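Local coordinates for protein acyl-coenzyme A oxidase 1 (Yarrowia lipolytica, PDB 5Y9D) that catalyses the FAD-dependent oxidation of acyl-CoAs by molecular oxygen to (2E)-enoyl-CoAs and hydrogen peroxide in peroxisomal fatty acid beta-oxidation, at residues A[33-44]-A[637-646]; A[506-516]-A[615-625]. All coordinates share one frame; numbering follows the deposited sequence.

Contact 1: residues A[33-44]-A[637-646]; sequences MAKERGKTQFTV and RDQVIGLTDA
Glu-36 OE2 is gripped by two cationic groups: Arg-637 NH1 donates to its syn lone pair at 2.9 Å, and Lys-350 adds a salt bridge from outside. Arg-637 NH2 meets the companion oxygen, Glu-36 OE1, at 2.9 Å; these two end-on bonds hold carboxylate and guanidinium nearly coplanar (26°) and fix their rotation. Lys-39 NZ stands over one face of this guanidinium and reaches Glu-36 OE1 weakly (3.5 Å), while Asp-353 supplies Arg-637 with a second acid, probably offsetting the nearby like charges. With CG opposite its backbone N (chi1 -176°) and a bend at chi3, Arg-37 brings NE to Asp-645 OD2 at 2.8 Å, a separate salt bridge on a syn lone pair; Tyr-661 O also receives Arg-37 NH1. Ile-641 fills the apolar ground between, with CD1 3.6 Å from Met-33 SD. The Gln-639 amide bonds to backbone: NE2 approaches Lys-39 O from above the carbonyl plane, whereas Gln-41 N meets Gln-639 OE1 in plane, at 2.8 Å. Phe-42 turns its edge to Gly-642, CZ lying 3.7 Å from the glycine C; this edge and Thr-40 CG2, which covers one ring face, sit where a side chain at Gly-642 would have to go. The short helix axes, 8.9 Å apart at 88°, define near-perpendicular helix packing with a salt-bridge network, joining helix 28-38 to the helical C-terminal part of an acyl-CoA oxidase.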
loop_
_atom_site.group_PDB
_atom_site.type_symbol
_atom_site.label_atom_id
_atom_site.label_comp_id
_atom_site.label_asym_id
_atom_site.label_seq_id
_atom_site.Cartn_x
_atom_site.Cartn_y
_atom_site.Cartn_z
ATOM N N MET A 33 -24.075 -6.710 16.571
ATOM C CA MET A 33 -22.831 -6.874 17.311
ATOM C C MET A 33 -23.045 -7.556 18.657
ATOM O O MET A 33 -22.216 -8.339 19.084
ATOM C CB MET A 33 -22.115 -5.534 17.482
ATOM C CG MET A 33 -20.756 -5.623 18.200
ATOM S SD MET A 33 -19.403 -6.416 17.282
ATOM C CE MET A 33 -19.191 -5.235 15.951
ATOM N N ALA A 34 -24.151 -7.274 19.326
ATOM C CA ALA A 34 -24.456 -7.907 20.614
ATOM C C ALA A 34 -24.699 -9.407 20.416
ATOM O O ALA A 34 -24.293 -10.221 21.252
ATOM C CB ALA A 34 -25.663 -7.235 21.280
ATOM N N LYS A 35 -25.312 -9.760 19.296
ATOM C CA LYS A 35 -25.566 -11.159 18.930
ATOM C C LYS A 35 -24.256 -11.850 18.653
ATOM O O LYS A 35 -23.996 -12.946 19.180
ATOM C CB LYS A 35 -26.480 -11.253 17.689
ATOM C CG LYS A 35 -27.866 -10.640 17.924
ATOM C CD LYS A 35 -28.627 -10.294 16.642
ATOM C CE LYS A 35 -29.356 -11.498 16.050
ATOM N NZ LYS A 35 -30.470 -11.949 16.935
ATOM N N GLU A 36 -23.413 -11.202 17.848
ATOM C CA GLU A 36 -22.122 -11.788 17.488
ATOM C C GLU A 36 -21.329 -12.027 18.738
ATOM O O GLU A 36 -20.675 -13.048 18.861
ATOM C CB GLU A 36 -21.287 -10.888 16.584
ATOM C CG GLU A 36 -21.735 -10.795 15.158
ATOM C CD GLU A 36 -21.525 -12.055 14.335
ATOM O OE1 GLU A 36 -20.744 -12.976 14.711
ATOM O OE2 GLU A 36 -22.162 -12.085 13.253
ATOM N N ARG A 37 -21.406 -11.079 19.662
ATOM C CA ARG A 37 -20.615 -11.140 20.890
ATOM C C ARG A 37 -21.178 -12.153 21.909
ATOM O O ARG A 37 -20.473 -12.610 22.793
ATOM C CB ARG A 37 -20.448 -9.735 21.499
ATOM C CG ARG A 37 -19.552 -9.741 22.733
ATOM C CD ARG A 37 -19.089 -8.362 23.137
ATOM N NE ARG A 37 -18.210 -7.722 22.163
ATOM C CZ ARG A 37 -18.497 -6.617 21.492
ATOM N NH1 ARG A 37 -17.612 -6.094 20.645
ATOM N NH2 ARG A 37 -19.658 -6.020 21.649
ATOM N N GLY A 38 -22.453 -12.492 21.786
ATOM C CA GLY A 38 -23.017 -13.608 22.559
ATOM C C GLY A 38 -22.541 -14.981 22.093
ATOM O O GLY A 38 -22.598 -15.934 22.854
ATOM N N LYS A 39 -22.059 -15.095 20.851
ATOM C CA LYS A 39 -21.542 -16.387 20.346
ATOM C C LYS A 39 -20.214 -16.798 20.985
ATOM O O LYS A 39 -19.845 -17.958 20.954
ATOM C CB LYS A 39 -21.326 -16.361 18.840
ATOM C CG LYS A 39 -22.525 -16.006 17.968
ATOM C CD LYS A 39 -22.090 -15.778 16.517
ATOM C CE LYS A 39 -23.297 -15.640 15.596
ATOM N NZ LYS A 39 -22.945 -15.587 14.147
ATOM N N THR A 40 -19.485 -15.860 21.571
ATOM C CA THR A 40 -18.180 -16.175 22.109
ATOM C C THR A 40 -18.267 -17.318 23.130
ATOM O O THR A 40 -19.074 -17.263 24.043
ATOM C CB THR A 40 -17.544 -14.911 22.709
ATOM O OG1 THR A 40 -17.389 -13.951 21.669
ATOM C CG2 THR A 40 -16.152 -15.180 23.313
ATOM N N GLN A 41 -17.420 -18.335 22.962
ATOM C CA GLN A 41 -17.484 -19.585 23.729
ATOM C C GLN A 41 -16.565 -19.582 24.936
ATOM O O GLN A 41 -16.669 -20.461 25.778
ATOM C CB GLN A 41 -17.064 -20.759 22.838
ATOM C CG GLN A 41 -18.092 -21.885 22.737
ATOM C CD GLN A 41 -19.077 -21.644 21.610
ATOM O OE1 GLN A 41 -19.577 -20.529 21.450
ATOM N NE2 GLN A 41 -19.346 -22.679 20.807
ATOM N N PHE A 42 -15.654 -18.608 24.985
ATOM C CA PHE A 42 -14.569 -18.535 25.976
ATOM C C PHE A 42 -14.556 -17.176 26.719
ATOM O O PHE A 42 -15.219 -16.228 26.325
ATOM C CB PHE A 42 -13.212 -18.794 25.271
ATOM C CG PHE A 42 -12.941 -17.879 24.090
ATOM C CD1 PHE A 42 -12.439 -16.600 24.279
ATOM C CD2 PHE A 42 -13.206 -18.290 22.805
ATOM C CE1 PHE A 42 -12.225 -15.756 23.201
ATOM C CE2 PHE A 42 -12.973 -17.458 21.728
ATOM C CZ PHE A 42 -12.500 -16.180 21.925
ATOM N N THR A 43 -13.819 -17.090 27.807
ATOM C CA THR A 43 -13.593 -15.828 28.492
ATOM C C THR A 43 -12.515 -15.013 27.765
ATOM O O THR A 43 -11.346 -15.430 27.691
ATOM C CB THR A 43 -13.130 -16.078 29.925
ATOM O OG1 THR A 43 -14.148 -16.820 30.617
ATOM C CG2 THR A 43 -12.831 -14.746 30.660
ATOM N N VAL A 44 -12.907 -13.852 27.237
ATOM C CA VAL A 44 -12.018 -13.045 26.392
ATOM C C VAL A 44 -10.656 -12.828 27.038
ATOM O O VAL A 44 -9.642 -12.943 26.395
ATOM C CB VAL A 44 -12.628 -11.664 26.055
ATOM C CG1 VAL A 44 -11.585 -10.746 25.443
ATOM C CG2 VAL A 44 -13.796 -11.817 25.107
ATOM N N ARG A 637 -14.662 -17.799 11.977
ATOM C CA ARG A 637 -15.666 -16.774 11.815
ATOM C C ARG A 637 -16.688 -16.768 12.943
ATOM O O ARG A 637 -17.123 -15.692 13.361
ATOM C CB ARG A 637 -16.355 -16.845 10.437
ATOM C CG ARG A 637 -17.498 -15.838 10.213
ATOM C CD ARG A 637 -18.814 -16.519 10.565
ATOM N NE ARG A 637 -20.030 -15.712 10.542
ATOM C CZ ARG A 637 -20.405 -14.836 11.478
ATOM N NH1 ARG A 637 -21.586 -14.228 11.350
ATOM N NH2 ARG A 637 -19.613 -14.547 12.525
ATOM N N ASP A 638 -17.053 -17.933 13.461
ATOM C CA ASP A 638 -18.066 -17.968 14.516
ATOM C C ASP A 638 -17.618 -17.164 15.747
ATOM O O ASP A 638 -18.470 -16.637 16.460
ATOM C CB ASP A 638 -18.449 -19.416 14.912
ATOM C CG ASP A 638 -19.668 -19.474 15.884
ATOM O OD1 ASP A 638 -20.756 -18.960 15.548
ATOM O OD2 ASP A 638 -19.547 -20.050 16.986
ATOM N N GLN A 639 -16.308 -17.090 15.982
ATOM C CA GLN A 639 -15.734 -16.460 17.176
ATOM C C GLN A 639 -14.956 -15.141 16.920
ATOM O O GLN A 639 -14.205 -14.709 17.791
ATOM C CB GLN A 639 -14.769 -17.438 17.873
ATOM C CG GLN A 639 -15.344 -18.766 18.372
ATOM C CD GLN A 639 -16.275 -18.603 19.567
ATOM O OE1 GLN A 639 -15.840 -18.326 20.703
ATOM N NE2 GLN A 639 -17.576 -18.791 19.319
ATOM N N VAL A 640 -15.116 -14.502 15.757
ATOM C CA VAL A 640 -14.260 -13.372 15.422
ATOM C C VAL A 640 -14.269 -12.268 16.447
ATOM O O VAL A 640 -13.206 -11.625 16.672
ATOM C CB VAL A 640 -14.594 -12.683 14.098
ATOM C CG1 VAL A 640 -13.859 -13.362 12.973
ATOM C CG2 VAL A 640 -16.099 -12.586 13.835
ATOM N N ILE A 641 -15.444 -12.007 16.999
ATOM C CA ILE A 641 -15.626 -10.976 17.992
ATOM C C ILE A 641 -14.847 -11.292 19.250
ATOM O O ILE A 641 -14.295 -10.408 19.859
ATOM C CB ILE A 641 -17.108 -10.718 18.286
ATOM C CG1 ILE A 641 -17.811 -10.241 17.028
ATOM C CG2 ILE A 641 -17.264 -9.654 19.345
ATOM C CD1 ILE A 641 -17.112 -9.090 16.352
ATOM N N GLY A 642 -14.818 -12.553 19.647
ATOM C CA GLY A 642 -14.014 -12.933 20.783
ATOM C C GLY A 642 -12.525 -12.736 20.603
ATOM O O GLY A 642 -11.899 -12.169 21.458
ATOM N N LEU A 643 -11.964 -13.151 19.478
ATOM C CA LEU A 643 -10.527 -12.992 19.219
ATOM C C LEU A 643 -10.036 -11.538 19.062
ATOM O O LEU A 643 -8.992 -11.080 19.629
ATOM C CB LEU A 643 -10.158 -13.857 18.021
ATOM C CG LEU A 643 -10.807 -15.235 18.149
ATOM C CD1 LEU A 643 -10.948 -15.946 16.823
ATOM C CD2 LEU A 643 -10.073 -16.109 19.144
ATOM N N THR A 644 -10.839 -10.796 18.325
ATOM C CA THR A 644 -10.635 -9.381 18.185
ATOM C C THR A 644 -10.810 -8.668 19.523
ATOM O O THR A 644 -10.090 -7.745 19.818
ATOM C CB THR A 644 -11.478 -8.800 17.038
ATOM O OG1 THR A 644 -12.819 -9.268 17.125
ATOM C CG2 THR A 644 -10.929 -9.269 15.739
ATOM N N ASP A 645 -11.776 -9.106 20.320
ATOM C CA ASP A 645 -12.034 -8.544 21.637
ATOM C C ASP A 645 -10.827 -8.825 22.507
ATOM O O ASP A 645 -10.458 -8.055 23.373
ATOM C CB ASP A 645 -13.302 -9.145 22.249
ATOM C CG ASP A 645 -14.572 -8.416 21.828
ATOM O OD1 ASP A 645 -14.491 -7.345 21.215
ATOM O OD2 ASP A 645 -15.664 -8.923 22.107
ATOM N N ALA A 646 -10.253 -9.985 22.241
ATOM C CA ALA A 646 -9.123 -10.588 22.920
ATOM C C ALA A 646 -7.891 -9.737 22.779
ATOM O O ALA A 646 -7.009 -9.795 23.620
ATOM C CB ALA A 646 -8.862 -11.972 22.374
#

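Contact 2: residues A[506-516]-A[615-625]; sequences QNGQGTPREQL and NILTPGDIDLI
Thr-511 and Asp-621 meet through two hydrogen bonds, one to each carboxylate oxygen. Thr-511 N points almost straight at Asp-621 OD1 (2.6 Å, N-H...O angle 177°), arriving on the syn side but tilted out of the carboxylate plane. Thr-511 OG1 donates to Asp-621 OD2 at 2.9 Å from above one face, and Thr-618 N reaches the same OD2 at 2.7 Å from the opposite face, so this buried oxygen is clamped between two donors. The first torsion of Thr-511 (chi1 -49°) sets OG1 beside its own backbone N, which lets both donors address a single carboxylate. Asp-621 also belongs to a capping box: its N returns a weak bond to Thr-618 OG1, at the N-cap of helix 619-637. With an alanine in place of Asp-621, Thr-511 N and OG1 and Thr-618 N are likely to lose their shared acceptor, freeing the loop before helix 513-516 to shift against the helix start.

Beyond the carboxylate the apolar side is tight, even strained: Leu-516 CD1 lies 3.2 Å from Ile-625 CD1, the two side chains crossing at about a right angle. Leu-624 CD1 packs at ordinary van der Waals distance, 4.0 Å from Thr-511 O. The opposite end is more exposed and thinner, exposed Gly-508 bringing only its backbone C to 3.8 Å from Thr-618 CG2, although Gln-506 CG comes close there, 3.3 Å from Ile-616 O.

Phe-521 of helix 519-544 touches Thr-511 and Leu-516, while Leu-601 of helix 589-606 meets Ile-625. Arg-513 forms a salt bridge with Glu-631 farther along helix 619-637, and Asp-623 pairs with Arg-613 and Lys-540 of the second subunit, so the contact joins a loop and short helix to the start of helix 619-637 beside the dimer interface.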
loop_
_atom_site.group_PDB
_atom_site.type_symbol
_atom_site.label_atom_id
_atom_site.label_comp_id
_atom_site.label_asym_id
_atom_site.label_seq_id
_atom_site.Cartn_x
_atom_site.Cartn_y
_atom_site.Cartn_z
ATOM N N GLN A 506 6.439 -38.547 -0.244
ATOM C CA GLN A 506 5.198 -38.705 -1.014
ATOM C C GLN A 506 5.462 -39.504 -2.300
ATOM O O GLN A 506 6.208 -39.048 -3.174
ATOM C CB GLN A 506 4.658 -37.314 -1.399
ATOM C CG GLN A 506 3.468 -36.818 -0.584
ATOM C CD GLN A 506 2.185 -37.549 -0.914
ATOM O OE1 GLN A 506 1.351 -37.768 -0.044
ATOM N NE2 GLN A 506 2.034 -37.954 -2.167
ATOM N N ASN A 507 4.839 -40.667 -2.448
ATOM C CA ASN A 507 4.959 -41.403 -3.710
ATOM C C ASN A 507 3.914 -40.980 -4.762
ATOM O O ASN A 507 3.684 -41.684 -5.744
ATOM C CB ASN A 507 4.908 -42.919 -3.465
ATOM C CG ASN A 507 5.789 -43.705 -4.444
ATOM O OD1 ASN A 507 5.890 -43.369 -5.636
ATOM N ND2 ASN A 507 6.439 -44.757 -3.940
ATOM N N GLY A 508 3.291 -39.824 -4.555
ATOM C CA GLY A 508 2.327 -39.272 -5.504
ATOM C C GLY A 508 0.884 -39.734 -5.332
ATOM O O GLY A 508 0.047 -39.444 -6.184
ATOM N N GLN A 509 0.591 -40.438 -4.237
ATOM C CA GLN A 509 -0.753 -40.963 -3.978
ATOM C C GLN A 509 -1.623 -40.033 -3.114
ATOM O O GLN A 509 -2.728 -40.419 -2.715
ATOM C CB GLN A 509 -0.664 -42.350 -3.327
ATOM C CG GLN A 509 0.230 -43.354 -4.068
ATOM C CD GLN A 509 -0.083 -43.506 -5.563
ATOM O OE1 GLN A 509 -1.237 -43.406 -5.996
ATOM N NE2 GLN A 509 0.953 -43.763 -6.353
ATOM N N GLY A 510 -1.136 -38.817 -2.843
ATOM C CA GLY A 510 -1.886 -37.808 -2.077
ATOM C C GLY A 510 -1.589 -37.809 -0.587
ATOM O O GLY A 510 -1.104 -38.789 -0.038
ATOM N N THR A 511 -1.887 -36.698 0.070
ATOM C CA THR A 511 -1.753 -36.582 1.517
ATOM C C THR A 511 -3.177 -36.567 2.110
ATOM O O THR A 511 -4.037 -35.835 1.628
ATOM C CB THR A 511 -0.981 -35.290 1.894
ATOM O OG1 THR A 511 0.223 -35.207 1.116
ATOM C CG2 THR A 511 -0.631 -35.254 3.399
ATOM N N PRO A 512 -3.437 -37.379 3.150
ATOM C CA PRO A 512 -4.802 -37.411 3.672
ATOM C C PRO A 512 -5.140 -36.168 4.473
ATOM O O PRO A 512 -4.260 -35.374 4.813
ATOM C CB PRO A 512 -4.786 -38.624 4.603
ATOM C CG PRO A 512 -3.380 -38.675 5.110
ATOM C CD PRO A 512 -2.515 -38.189 3.971
ATOM N N ARG A 513 -6.424 -36.022 4.771
ATOM C CA ARG A 513 -6.938 -34.938 5.601
ATOM C C ARG A 513 -6.326 -34.891 7.017
ATOM O O ARG A 513 -6.023 -33.809 7.518
ATOM C CB ARG A 513 -8.468 -35.056 5.687
ATOM C CG ARG A 513 -9.115 -34.341 6.868
ATOM C CD ARG A 513 -10.588 -34.681 6.984
ATOM N NE ARG A 513 -11.361 -33.948 5.988
ATOM C CZ ARG A 513 -11.850 -32.720 6.156
ATOM N NH1 ARG A 513 -12.529 -32.159 5.160
ATOM N NH2 ARG A 513 -11.677 -32.047 7.306
ATOM N N GLU A 514 -6.164 -36.053 7.653
ATOM C CA GLU A 514 -5.699 -36.141 9.051
ATOM C C GLU A 514 -4.304 -35.558 9.212
ATOM O O GLU A 514 -4.017 -34.862 10.187
ATOM C CB GLU A 514 -5.660 -37.597 9.548
ATOM C CG GLU A 514 -7.016 -38.275 9.733
ATOM C CD GLU A 514 -7.604 -38.835 8.440
ATOM O OE1 GLU A 514 -8.822 -38.627 8.204
ATOM O OE2 GLU A 514 -6.849 -39.469 7.662
ATOM N N GLN A 515 -3.429 -35.866 8.266
ATOM C CA GLN A 515 -2.077 -35.304 8.275
ATOM C C GLN A 515 -2.108 -33.800 7.990
ATOM O O GLN A 515 -1.449 -33.009 8.653
ATOM C CB GLN A 515 -1.200 -36.024 7.246
ATOM C CG GLN A 515 -0.902 -37.459 7.628
ATOM C CD GLN A 515 -0.177 -38.199 6.532
ATOM O OE1 GLN A 515 0.774 -37.677 5.934
ATOM N NE2 GLN A 515 -0.628 -39.419 6.246
ATOM N N LEU A 516 -2.904 -33.417 7.006
ATOM C CA LEU A 516 -3.042 -32.020 6.655
ATOM C C LEU A 516 -3.640 -31.120 7.764
ATOM O O LEU A 516 -3.482 -29.902 7.699
ATOM C CB LEU A 516 -3.842 -31.892 5.354
ATOM C CG LEU A 516 -3.093 -32.199 4.047
ATOM C CD1 LEU A 516 -4.047 -32.053 2.867
ATOM C CD2 LEU A 516 -1.862 -31.313 3.863
ATOM N N ASN A 615 8.047 -31.825 -4.234
ATOM C CA ASN A 615 7.414 -33.130 -3.999
ATOM C C ASN A 615 7.072 -33.347 -2.508
ATOM O O ASN A 615 7.493 -34.331 -1.890
ATOM C CB ASN A 615 8.324 -34.264 -4.520
ATOM C CG ASN A 615 7.632 -35.612 -4.537
ATOM O OD1 ASN A 615 8.018 -36.553 -3.828
ATOM N ND2 ASN A 615 6.586 -35.706 -5.343
ATOM N N ILE A 616 6.333 -32.399 -1.935
ATOM C CA ILE A 616 5.850 -32.485 -0.548
ATOM C C ILE A 616 4.349 -32.803 -0.552
ATOM O O ILE A 616 3.859 -33.603 0.251
ATOM C CB ILE A 616 6.119 -31.159 0.203
ATOM C CG1 ILE A 616 7.634 -31.001 0.476
ATOM C CG2 ILE A 616 5.311 -31.074 1.497
ATOM C CD1 ILE A 616 8.136 -29.568 0.506
ATOM N N LEU A 617 3.646 -32.139 -1.463
ATOM C CA LEU A 617 2.232 -32.331 -1.700
ATOM C C LEU A 617 2.053 -32.769 -3.140
ATOM O O LEU A 617 2.905 -32.512 -3.976
ATOM C CB LEU A 617 1.506 -31.006 -1.526
ATOM C CG LEU A 617 1.616 -30.362 -0.144
ATOM C CD1 LEU A 617 0.991 -28.972 -0.179
ATOM C CD2 LEU A 617 0.976 -31.243 0.927
ATOM N N THR A 618 0.928 -33.404 -3.429
ATOM C CA THR A 618 0.542 -33.691 -4.810
ATOM C C THR A 618 -0.459 -32.644 -5.269
ATOM O O THR A 618 -1.102 -32.009 -4.439
ATOM C CB THR A 618 -0.131 -35.072 -4.925
ATOM O OG1 THR A 618 -1.443 -35.022 -4.357
ATOM C CG2 THR A 618 0.664 -36.105 -4.189
ATOM N N PRO A 619 -0.607 -32.466 -6.595
ATOM C CA PRO A 619 -1.719 -31.667 -7.133
ATOM C C PRO A 619 -3.071 -31.928 -6.463
ATOM O O PRO A 619 -3.729 -30.987 -6.037
ATOM C CB PRO A 619 -1.741 -32.078 -8.601
ATOM C CG PRO A 619 -0.292 -32.300 -8.921
ATOM C CD PRO A 619 0.348 -32.842 -7.657
ATOM N N GLY A 620 -3.459 -33.190 -6.333
ATOM C CA GLY A 620 -4.706 -33.553 -5.644
ATOM C C GLY A 620 -4.824 -33.176 -4.166
ATOM O O GLY A 620 -5.901 -33.282 -3.572
ATOM N N ASP A 621 -3.718 -32.758 -3.558
ATOM C CA ASP A 621 -3.744 -32.208 -2.206
ATOM C C ASP A 621 -4.152 -30.742 -2.188
ATOM O O ASP A 621 -4.639 -30.278 -1.189
ATOM C CB ASP A 621 -2.379 -32.342 -1.547
ATOM C CG ASP A 621 -1.935 -33.776 -1.420
ATOM O OD1 ASP A 621 -2.814 -34.662 -1.350
ATOM O OD2 ASP A 621 -0.705 -34.014 -1.383
ATOM N N ILE A 622 -3.962 -30.030 -3.296
ATOM C CA ILE A 622 -4.282 -28.597 -3.386
ATOM C C ILE A 622 -5.785 -28.366 -3.300
ATOM O O ILE A 622 -6.254 -27.489 -2.576
ATOM C CB ILE A 622 -3.774 -27.976 -4.711
ATOM C CG1 ILE A 622 -2.267 -28.215 -4.904
ATOM C CG2 ILE A 622 -4.088 -26.491 -4.761
ATOM C CD1 ILE A 622 -1.420 -28.028 -3.655
ATOM N N ASP A 623 -6.539 -29.150 -4.055
ATOM C CA ASP A 623 -7.984 -29.149 -3.920
ATOM C C ASP A 623 -8.350 -29.316 -2.439
ATOM O O ASP A 623 -9.109 -28.529 -1.882
ATOM C CB ASP A 623 -8.607 -30.280 -4.738
ATOM C CG ASP A 623 -8.245 -30.206 -6.201
ATOM O OD1 ASP A 623 -8.933 -29.463 -6.948
ATOM O OD2 ASP A 623 -7.240 -30.859 -6.595
ATOM N N LEU A 624 -7.783 -30.322 -1.802
ATOM C CA LEU A 624 -8.103 -30.580 -0.418
ATOM C C LEU A 624 -7.694 -29.430 0.518
ATOM O O LEU A 624 -8.395 -29.167 1.481
ATOM C CB LEU A 624 -7.461 -31.890 0.047
ATOM C CG LEU A 624 -8.385 -32.854 0.805
ATOM C CD1 LEU A 624 -7.542 -33.959 1.448
ATOM C CD2 LEU A 624 -9.249 -32.148 1.851
ATOM N N ILE A 625 -6.573 -28.749 0.237
ATOM C CA ILE A 625 -6.091 -27.644 1.088
ATOM C C ILE A 625 -7.100 -26.516 1.055
ATOM O O ILE A 625 -7.452 -25.990 2.092
ATOM C CB ILE A 625 -4.730 -27.036 0.641
ATOM C CG1 ILE A 625 -3.618 -28.086 0.535
ATOM C CG2 ILE A 625 -4.287 -25.949 1.617
ATOM C CD1 ILE A 625 -3.633 -29.097 1.645
#

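Overall arrangement
Helix 619-637 connects the two sites: contact 2 involves its N-terminal start, and contact 1 takes up Arg-637 at its far end before helix 640-646. Their centres are 33 Å apart and their nearest atoms about 15 Å, so they do not touch. Both are partly buried and peripheral, with contact 1 centred 28 Å and contact 2 centred 36 Å from the middle of the chain. Contact 1 spans 592 intervening residues and relies on paired charges; contact 2 closes a mostly helical excursion of 98 residues with an uncharged donor set around one carboxylate and a leucine-isoleucine patch. Only contact 2 is touched by the second subunit.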